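Local atomic coordinates of ankyrin repeat and SAM domain-containing protein 4B (PDB entry 5F3X), a protein that probably acts as a scaffold, joining partner proteins through its ankyrin repeats, its sterile alpha motif (SAM) domain and a C-terminal PDZ-binding tail. Residues D34-L46 / R56-Q68. Residues are numbered along the deposited sequence; the frame is centred on the assembly and turned at random.
Sequences DLEALLLCSDEDL and RKKVLSAIDKRKQ
Asp-43 and Arg-56 make the polar part of this contact. The NE-H of Arg-56 runs almost straight (169°) to Asp-43 OD1, 3.0 Å from NE; the oxygen lies in the guanidinium plane but is approached from above the carboxylate, the two planes being 72° apart. Lys-57 NZ adds a weak salt bridge to the same OD1. Asp-43 brings its carboxylate to the long helix because its CG stands opposite the backbone N, while Gln-47 weakly holds OD2 and the Met-51 carbonyl takes Arg-56 NH1. A leucine in place of Arg-56 would probably cost Asp-43 its straight bond and leave Met-51 O without this donor.

Most of the rest is apolar packing. The Leu-46 and Arg-56 side chains slide past each other, CB 3.6 Å from CG, and Leu-46 CD1 meets Leu-60 CG tip to tip (4.0 Å). Farther along, Ile-63 packs against two leucines: its CG2 lies 3.7 Å from Leu-39 CD2 and its CD1 3.9 Å from Leu-38 CG. Leu-35 CD1 rests on one face of the Arg-66 guanidinium, whose charge is paired with an acidic side chain of the chain of another protein.

Helix 35-39 crosses residues 56-68 at 101° in this SAM-domain bundle, with Leu-12 and Phe-15 of helix 11-18 also packing on Leu-38. The salt bridges probably fix where the start of helix 43-48 sits on the long helix, while Arg-66, lying against Leu-35, keeps its charge for the other chain.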
ATOM      1  N   ASP B  34     -11.340  19.810  11.744  1.00 52.87           N
ATOM      2  CA  ASP B  34     -10.808  18.546  11.260  1.00 51.82           C
ATOM      3  C   ASP B  34     -10.122  18.806   9.919  1.00 49.40           C
ATOM      4  O   ASP B  34     -10.053  19.948   9.452  1.00 46.79           O
ATOM      5  CB  ASP B  34     -11.906  17.486  11.184  1.00 52.56           C
ATOM      6  CG  ASP B  34     -13.193  17.998  10.537  1.00 56.63           C
ATOM      7  OD1 ASP B  34     -13.163  19.081   9.909  1.00 55.83           O
ATOM      8  OD2 ASP B  34     -14.237  17.299  10.642  1.00 59.13           O
ATOM      9  N   LEU B  35      -9.571  17.762   9.292  1.00 46.35           N
ATOM     10  CA  LEU B  35      -8.946  17.996   7.993  1.00 43.24           C
ATOM     11  C   LEU B  35      -9.990  18.424   6.972  1.00 50.55           C
ATOM     12  O   LEU B  35      -9.685  19.194   6.055  1.00 56.29           O
ATOM     13  CB  LEU B  35      -8.179  16.759   7.536  1.00 39.41           C
ATOM     14  CG  LEU B  35      -7.604  16.643   6.122  1.00 41.27           C
ATOM     15  CD1 LEU B  35      -6.485  15.600   6.023  1.00 38.56           C
ATOM     16  CD2 LEU B  35      -8.722  16.258   5.148  1.00 47.22           C
ATOM     17  N   GLU B  36     -11.224  17.941   7.120  1.00 51.25           N
ATOM     18  CA  GLU B  36     -12.310  18.402   6.269  1.00 51.55           C
ATOM     19  C   GLU B  36     -12.420  19.916   6.311  1.00 52.49           C
ATOM     20  O   GLU B  36     -12.428  20.577   5.272  1.00 54.68           O
ATOM     21  CB  GLU B  36     -13.621  17.760   6.716  1.00 53.88           C
ATOM     22  CG  GLU B  36     -14.871  18.452   6.222  1.00 59.99           C
ATOM     23  CD  GLU B  36     -16.098  17.543   6.225  1.00 71.24           C
ATOM     24  OE1 GLU B  36     -17.226  18.045   5.973  1.00 73.21           O
ATOM     25  OE2 GLU B  36     -15.939  16.317   6.475  1.00 78.55           O
ATOM     26  N   ALA B  37     -12.515  20.478   7.520  1.00 50.17           N
ATOM     27  CA  ALA B  37     -12.685  21.908   7.671  1.00 48.81           C
ATOM     28  C   ALA B  37     -11.429  22.659   7.258  1.00 52.20           C
ATOM     29  O   ALA B  37     -11.522  23.770   6.712  1.00 52.07           O
ATOM     30  CB  ALA B  37     -13.055  22.244   9.113  1.00 48.55           C
ATOM     31  N   LEU B  38     -10.256  22.068   7.501  1.00 53.21           N
ATOM     32  CA  LEU B  38      -9.006  22.736   7.163  1.00 53.42           C
ATOM     33  C   LEU B  38      -8.956  23.090   5.679  1.00 56.98           C
ATOM     34  O   LEU B  38      -8.591  24.218   5.315  1.00 58.59           O
ATOM     35  CB  LEU B  38      -7.823  21.856   7.557  1.00 49.99           C
ATOM     36  CG  LEU B  38      -6.471  22.510   7.308  1.00 41.75           C
ATOM     37  CD1 LEU B  38      -6.453  23.882   8.004  1.00 39.27           C
ATOM     38  CD2 LEU B  38      -5.316  21.596   7.752  1.00 39.98           C
ATOM     39  N   LEU B  39      -9.354  22.151   4.807  1.00 55.33           N
ATOM     40  CA  LEU B  39      -9.315  22.414   3.371  1.00 57.48           C
ATOM     41  C   LEU B  39     -10.328  23.472   2.944  1.00 55.63           C
ATOM     42  O   LEU B  39     -10.192  24.029   1.854  1.00 57.39           O
ATOM     43  CB  LEU B  39      -9.540  21.125   2.568  1.00 61.23           C
ATOM     44  CG  LEU B  39      -8.689  19.886   2.917  1.00 63.55           C
ATOM     45  CD1 LEU B  39      -8.767  18.835   1.836  1.00 61.47           C
ATOM     46  CD2 LEU B  39      -7.246  20.245   3.202  1.00 64.13           C
ATOM     47  N   LEU B  40     -11.326  23.773   3.778  1.00 53.76           N
ATOM     48  CA  LEU B  40     -12.271  24.869   3.551  1.00 51.12           C
ATOM     49  C   LEU B  40     -11.744  26.233   4.012  1.00 50.22           C
ATOM     50  O   LEU B  40     -12.493  27.223   3.985  1.00 43.58           O
ATOM     51  CB  LEU B  40     -13.589  24.587   4.284  1.00 47.73           C
ATOM     52  CG  LEU B  40     -14.505  23.432   3.883  1.00 45.24           C
ATOM     53  CD1 LEU B  40     -15.810  23.499   4.701  1.00 45.78           C
ATOM     54  CD2 LEU B  40     -14.802  23.473   2.404  1.00 40.86           C
ATOM     55  N   CYS B  41     -10.502  26.297   4.495  1.00 53.17           N
ATOM     56  CA  CYS B  41      -9.948  27.507   5.089  1.00 52.17           C
ATOM     57  C   CYS B  41      -9.174  28.338   4.073  1.00 50.93           C
ATOM     58  O   CYS B  41      -8.437  27.810   3.221  1.00 47.99           O
ATOM     59  CB  CYS B  41      -9.041  27.165   6.272  1.00 49.53           C
ATOM     60  SG  CYS B  41      -9.974  26.743   7.743  1.00 51.57           S
ATOM     61  N   SER B  42      -9.344  29.643   4.179  1.00 49.41           N
ATOM     62  CA  SER B  42      -8.596  30.566   3.352  1.00 49.17           C
ATOM     63  C   SER B  42      -7.429  31.137   4.139  1.00 49.73           C
ATOM     64  O   SER B  42      -7.342  31.003   5.369  1.00 44.75           O
ATOM     65  CB  SER B  42      -9.495  31.709   2.903  1.00 45.61           C
ATOM     66  OG  SER B  42      -9.808  32.468   4.056  1.00 47.17           O
ATOM     67  N   ASP B  43      -6.581  31.883   3.423  1.00 48.41           N
ATOM     68  CA  ASP B  43      -5.589  32.676   4.123  1.00 46.75           C
ATOM     69  C   ASP B  43      -6.244  33.539   5.200  1.00 47.44           C
ATOM     70  O   ASP B  43      -5.723  33.646   6.322  1.00 47.24           O
ATOM     71  CB  ASP B  43      -4.799  33.530   3.134  1.00 47.36           C
ATOM     72  CG  ASP B  43      -3.650  34.256   3.801  1.00 52.63           C
ATOM     73  OD1 ASP B  43      -2.612  33.610   4.048  1.00 55.41           O
ATOM     74  OD2 ASP B  43      -3.786  35.458   4.105  1.00 54.35           O
ATOM     75  N   GLU B  44      -7.412  34.141   4.900  1.00 47.73           N
ATOM     76  CA  GLU B  44      -7.980  35.014   5.925  1.00 51.12           C
ATOM     77  C   GLU B  44      -8.596  34.216   7.074  1.00 45.22           C
ATOM     78  O   GLU B  44      -8.530  34.655   8.228  1.00 48.09           O
ATOM     79  CB  GLU B  44      -9.006  35.989   5.343  1.00 54.53           C
ATOM     80  CG  GLU B  44      -9.559  36.943   6.433  1.00 59.53           C
ATOM     81  CD  GLU B  44     -10.674  37.873   5.932  1.00 69.59           C
ATOM     82  OE1 GLU B  44     -11.273  37.575   4.868  1.00 73.76           O
ATOM     83  OE2 GLU B  44     -10.970  38.889   6.614  1.00 71.52           O
ATOM     84  N   ASP B  45      -9.158  33.037   6.798  1.00 82.91           N
ATOM     85  CA  ASP B  45      -9.600  32.164   7.882  1.00 71.71           C
ATOM     86  C   ASP B  45      -8.458  31.877   8.855  1.00 67.02           C
ATOM     87  O   ASP B  45      -8.635  31.942  10.079  1.00 68.55           O
ATOM     88  CB  ASP B  45     -10.154  30.862   7.304  1.00 70.28           C
ATOM     89  CG  ASP B  45     -11.540  31.026   6.714  1.00 74.32           C
ATOM     90  OD1 ASP B  45     -12.422  31.590   7.399  1.00 76.10           O
ATOM     91  OD2 ASP B  45     -11.744  30.605   5.554  1.00 75.35           O
ATOM     92  N   LEU B  46      -7.265  31.578   8.323  1.00 59.10           N
ATOM     93  CA  LEU B  46      -6.150  31.215   9.188  1.00 57.48           C
ATOM     94  C   LEU B  46      -5.540  32.427   9.877  1.00 62.14           C
ATOM     95  O   LEU B  46      -4.925  32.285  10.944  1.00 64.05           O
ATOM     96  CB  LEU B  46      -5.083  30.460   8.394  1.00 53.43           C
ATOM     97  CG  LEU B  46      -5.557  29.133   7.789  1.00 52.94           C
ATOM     98  CD1 LEU B  46      -4.534  28.568   6.831  1.00 42.22           C
ATOM     99  CD2 LEU B  46      -5.955  28.134   8.888  1.00 43.84           C
ATOM    100  N   ARG B  56       1.108  29.992   7.580  1.00 54.09           N
ATOM    101  CA  ARG B  56      -0.045  30.091   6.689  1.00 49.79           C
ATOM    102  C   ARG B  56       0.322  29.620   5.293  1.00 49.82           C
ATOM    103  O   ARG B  56      -0.371  28.783   4.707  1.00 49.34           O
ATOM    104  CB  ARG B  56      -0.561  31.527   6.651  1.00 49.22           C
ATOM    105  CG  ARG B  56      -1.906  31.732   7.302  1.00 47.94           C
ATOM    106  CD  ARG B  56      -2.046  33.143   7.845  1.00 48.08           C
ATOM    107  NE  ARG B  56      -1.690  34.180   6.872  1.00 48.32           N
ATOM    108  CZ  ARG B  56      -1.139  35.340   7.212  1.00 49.91           C
ATOM    109  NH1 ARG B  56      -0.890  35.587   8.485  1.00 48.46           N
ATOM    110  NH2 ARG B  56      -0.823  36.249   6.291  1.00 53.96           N
ATOM    111  N   LYS B  57       1.444  30.126   4.757  1.00 51.17           N
ATOM    112  CA  LYS B  57       1.877  29.735   3.418  1.00 50.65           C
ATOM    113  C   LYS B  57       2.175  28.239   3.345  1.00 54.05           C
ATOM    114  O   LYS B  57       1.781  27.573   2.385  1.00 56.80           O
ATOM    115  CB  LYS B  57       3.093  30.554   3.008  1.00 53.24           C
ATOM    116  CG  LYS B  57       2.874  32.079   2.980  1.00 58.46           C
ATOM    117  CD  LYS B  57       1.822  32.531   1.957  1.00 59.18           C
ATOM    118  CE  LYS B  57       0.420  32.770   2.581  1.00 53.66           C
ATOM    119  NZ  LYS B  57      -0.660  32.606   1.580  1.00 54.41           N
ATOM    120  N   LYS B  58       2.845  27.686   4.360  1.00 52.60           N
ATOM    121  CA  LYS B  58       3.156  26.260   4.339  1.00 49.91           C
ATOM    122  C   LYS B  58       1.888  25.424   4.391  1.00 48.76           C
ATOM    123  O   LYS B  58       1.730  24.477   3.614  1.00 51.18           O
ATOM    124  CB  LYS B  58       4.098  25.897   5.492  1.00 53.31           C
ATOM    125  CG  LYS B  58       5.568  26.248   5.217  1.00 56.01           C
ATOM    126  CD  LYS B  58       6.373  26.459   6.493  1.00 54.44           C
ATOM    127  CE  LYS B  58       7.799  26.863   6.138  1.00 56.48           C
ATOM    128  NZ  LYS B  58       8.706  26.819   7.332  1.00 59.26           N
ATOM    129  N   VAL B  59       0.964  25.768   5.294  1.00 48.13           N
ATOM    130  CA  VAL B  59      -0.326  25.071   5.352  1.00 46.96           C
ATOM    131  C   VAL B  59      -1.045  25.151   4.008  1.00 46.08           C
ATOM    132  O   VAL B  59      -1.515  24.140   3.482  1.00 46.08           O
ATOM    133  CB  VAL B  59      -1.213  25.634   6.478  1.00 47.23           C
ATOM    134  CG1 VAL B  59      -2.481  24.897   6.515  1.00 50.36           C
ATOM    135  CG2 VAL B  59      -0.574  25.460   7.814  1.00 48.94           C
ATOM    136  N   LEU B  60      -1.159  26.354   3.431  1.00 48.16           N
ATOM    137  CA  LEU B  60      -1.995  26.450   2.239  1.00 50.79           C
ATOM    138  C   LEU B  60      -1.319  25.806   1.046  1.00 51.40           C
ATOM    139  O   LEU B  60      -1.995  25.223   0.192  1.00 52.63           O
ATOM    140  CB  LEU B  60      -2.389  27.899   1.940  1.00 46.73           C
ATOM    141  CG  LEU B  60      -3.281  28.559   3.011  1.00 47.53           C
ATOM    142  CD1 LEU B  60      -2.929  30.032   3.273  1.00 49.81           C
ATOM    143  CD2 LEU B  60      -4.744  28.399   2.675  1.00 46.13           C
ATOM    144  N   SER B  61       0.006  25.853   0.998  1.00 53.33           N
ATOM    145  CA  SER B  61       0.726  25.110  -0.024  1.00 55.25           C
ATOM    146  C   SER B  61       0.379  23.634   0.056  1.00 58.97           C
ATOM    147  O   SER B  61       0.037  23.011  -0.955  1.00 63.96           O
ATOM    148  CB  SER B  61       2.226  25.330   0.148  1.00 57.75           C
ATOM    149  OG  SER B  61       2.989  24.432  -0.633  1.00 60.71           O
ATOM    150  N   ALA B  62       0.429  23.069   1.267  1.00 54.10           N
ATOM    151  CA  ALA B  62       0.156  21.649   1.456  1.00 50.66           C
ATOM    152  C   ALA B  62      -1.287  21.311   1.122  1.00 55.17           C
ATOM    153  O   ALA B  62      -1.565  20.256   0.538  1.00 60.94           O
ATOM    154  CB  ALA B  62       0.472  21.243   2.895  1.00 44.62           C
ATOM    155  N   ILE B  63      -2.220  22.186   1.511  1.00 53.19           N
ATOM    156  CA  ILE B  63      -3.632  21.979   1.214  1.00 51.97           C
ATOM    157  C   ILE B  63      -3.859  21.960  -0.287  1.00 55.34           C
ATOM    158  O   ILE B  63      -4.678  21.197  -0.807  1.00 60.19           O
ATOM    159  CB  ILE B  63      -4.467  23.078   1.895  1.00 50.63           C
ATOM    160  CG1 ILE B  63      -4.471  22.870   3.410  1.00 55.11           C
ATOM    161  CG2 ILE B  63      -5.893  23.138   1.327  1.00 46.51           C
ATOM    162  CD1 ILE B  63      -4.814  24.138   4.180  1.00 55.75           C
ATOM    163  N   ASP B  64      -3.141  22.804  -1.003  1.00 58.90           N
ATOM    164  CA  ASP B  64      -3.398  22.936  -2.422  1.00 66.34           C
ATOM    165  C   ASP B  64      -2.780  21.784  -3.210  1.00 65.89           C
ATOM    166  O   ASP B  64      -3.389  21.285  -4.168  1.00 66.92           O
ATOM    167  CB  ASP B  64      -2.875  24.281  -2.901  1.00 73.91           C
ATOM    168  CG  ASP B  64      -2.913  24.401  -4.390  1.00 84.67           C
ATOM    169  OD1 ASP B  64      -4.007  24.711  -4.921  1.00 90.04           O
ATOM    170  OD2 ASP B  64      -1.853  24.151  -5.019  1.00 86.30           O
ATOM    171  N   LYS B  65      -1.577  21.359  -2.822  1.00 61.19           N
ATOM    172  CA  LYS B  65      -0.986  20.158  -3.397  1.00 61.24           C
ATOM    173  C   LYS B  65      -1.924  18.967  -3.249  1.00 63.22           C
ATOM    174  O   LYS B  65      -2.128  18.203  -4.197  1.00 69.84           O
ATOM    175  CB  LYS B  65       0.364  19.872  -2.729  1.00 55.91           C
ATOM    176  CG  LYS B  65       1.372  20.980  -2.893  1.00 53.36           C
ATOM    177  CD  LYS B  65       2.810  20.540  -2.711  1.00 54.22           C
ATOM    178  CE  LYS B  65       3.730  21.637  -3.292  1.00 63.30           C
ATOM    179  NZ  LYS B  65       5.183  21.278  -3.467  1.00 66.54           N
ATOM    180  N   ARG B  66      -2.520  18.808  -2.062  1.00 57.58           N
ATOM    181  CA  ARG B  66      -3.424  17.689  -1.801  1.00 55.18           C
ATOM    182  C   ARG B  66      -4.720  17.798  -2.598  1.00 56.98           C
ATOM    183  O   ARG B  66      -5.214  16.792  -3.110  1.00 51.41           O
ATOM    184  CB  ARG B  66      -3.745  17.608  -0.308  1.00 53.71           C
ATOM    185  CG  ARG B  66      -4.838  16.563   0.082  1.00 54.16           C
ATOM    186  CD  ARG B  66      -5.038  16.560   1.605  1.00 50.45           C
ATOM    187  NE  ARG B  66      -5.840  15.465   2.163  1.00 52.26           N
ATOM    188  CZ  ARG B  66      -5.341  14.277   2.480  1.00 52.20           C
ATOM    189  NH1 ARG B  66      -4.059  14.014   2.253  1.00 51.01           N
ATOM    190  NH2 ARG B  66      -6.115  13.350   3.003  1.00 54.24           N
ATOM    191  N   LYS B  67      -5.326  18.987  -2.650  1.00 50.65           N
ATOM    192  CA  LYS B  67      -6.558  19.150  -3.419  1.00 66.07           C
ATOM    193  C   LYS B  67      -6.328  18.794  -4.884  1.00 66.02           C
ATOM    194  O   LYS B  67      -7.202  18.211  -5.543  1.00 67.75           O
ATOM    195  CB  LYS B  67      -7.073  20.588  -3.312  1.00 66.02           C
ATOM    196  CG  LYS B  67      -7.731  20.957  -1.997  1.00 66.35           C
ATOM    197  CD  LYS B  67      -8.695  22.130  -2.201  1.00 69.60           C
ATOM    198  CE  LYS B  67      -8.792  23.020  -0.966  1.00 70.71           C
ATOM    199  NZ  LYS B  67      -8.941  24.485  -1.347  1.00 74.07           N
ATOM    200  N   GLN B  68      -5.141  19.117  -5.398  1.00 65.03           N
ATOM    201  CA  GLN B  68      -4.871  18.923  -6.811  1.00 70.80           C
ATOM    202  C   GLN B  68      -4.674  17.451  -7.150  1.00 70.54           C
ATOM    203  O   GLN B  68      -5.272  16.949  -8.110  1.00 75.51           O
ATOM    204  CB  GLN B  68      -3.662  19.758  -7.231  1.00 79.40           C
ATOM    205  CG  GLN B  68      -4.069  21.040  -7.951  1.00 92.00           C
ATOM    206  CD  GLN B  68      -2.877  21.896  -8.304  1.00 98.41           C
ATOM    207  OE1 GLN B  68      -1.765  21.665  -7.801  1.00 99.26           O
ATOM    208  NE2 GLN B  68      -3.089  22.891  -9.179  1.00100.89           N
TER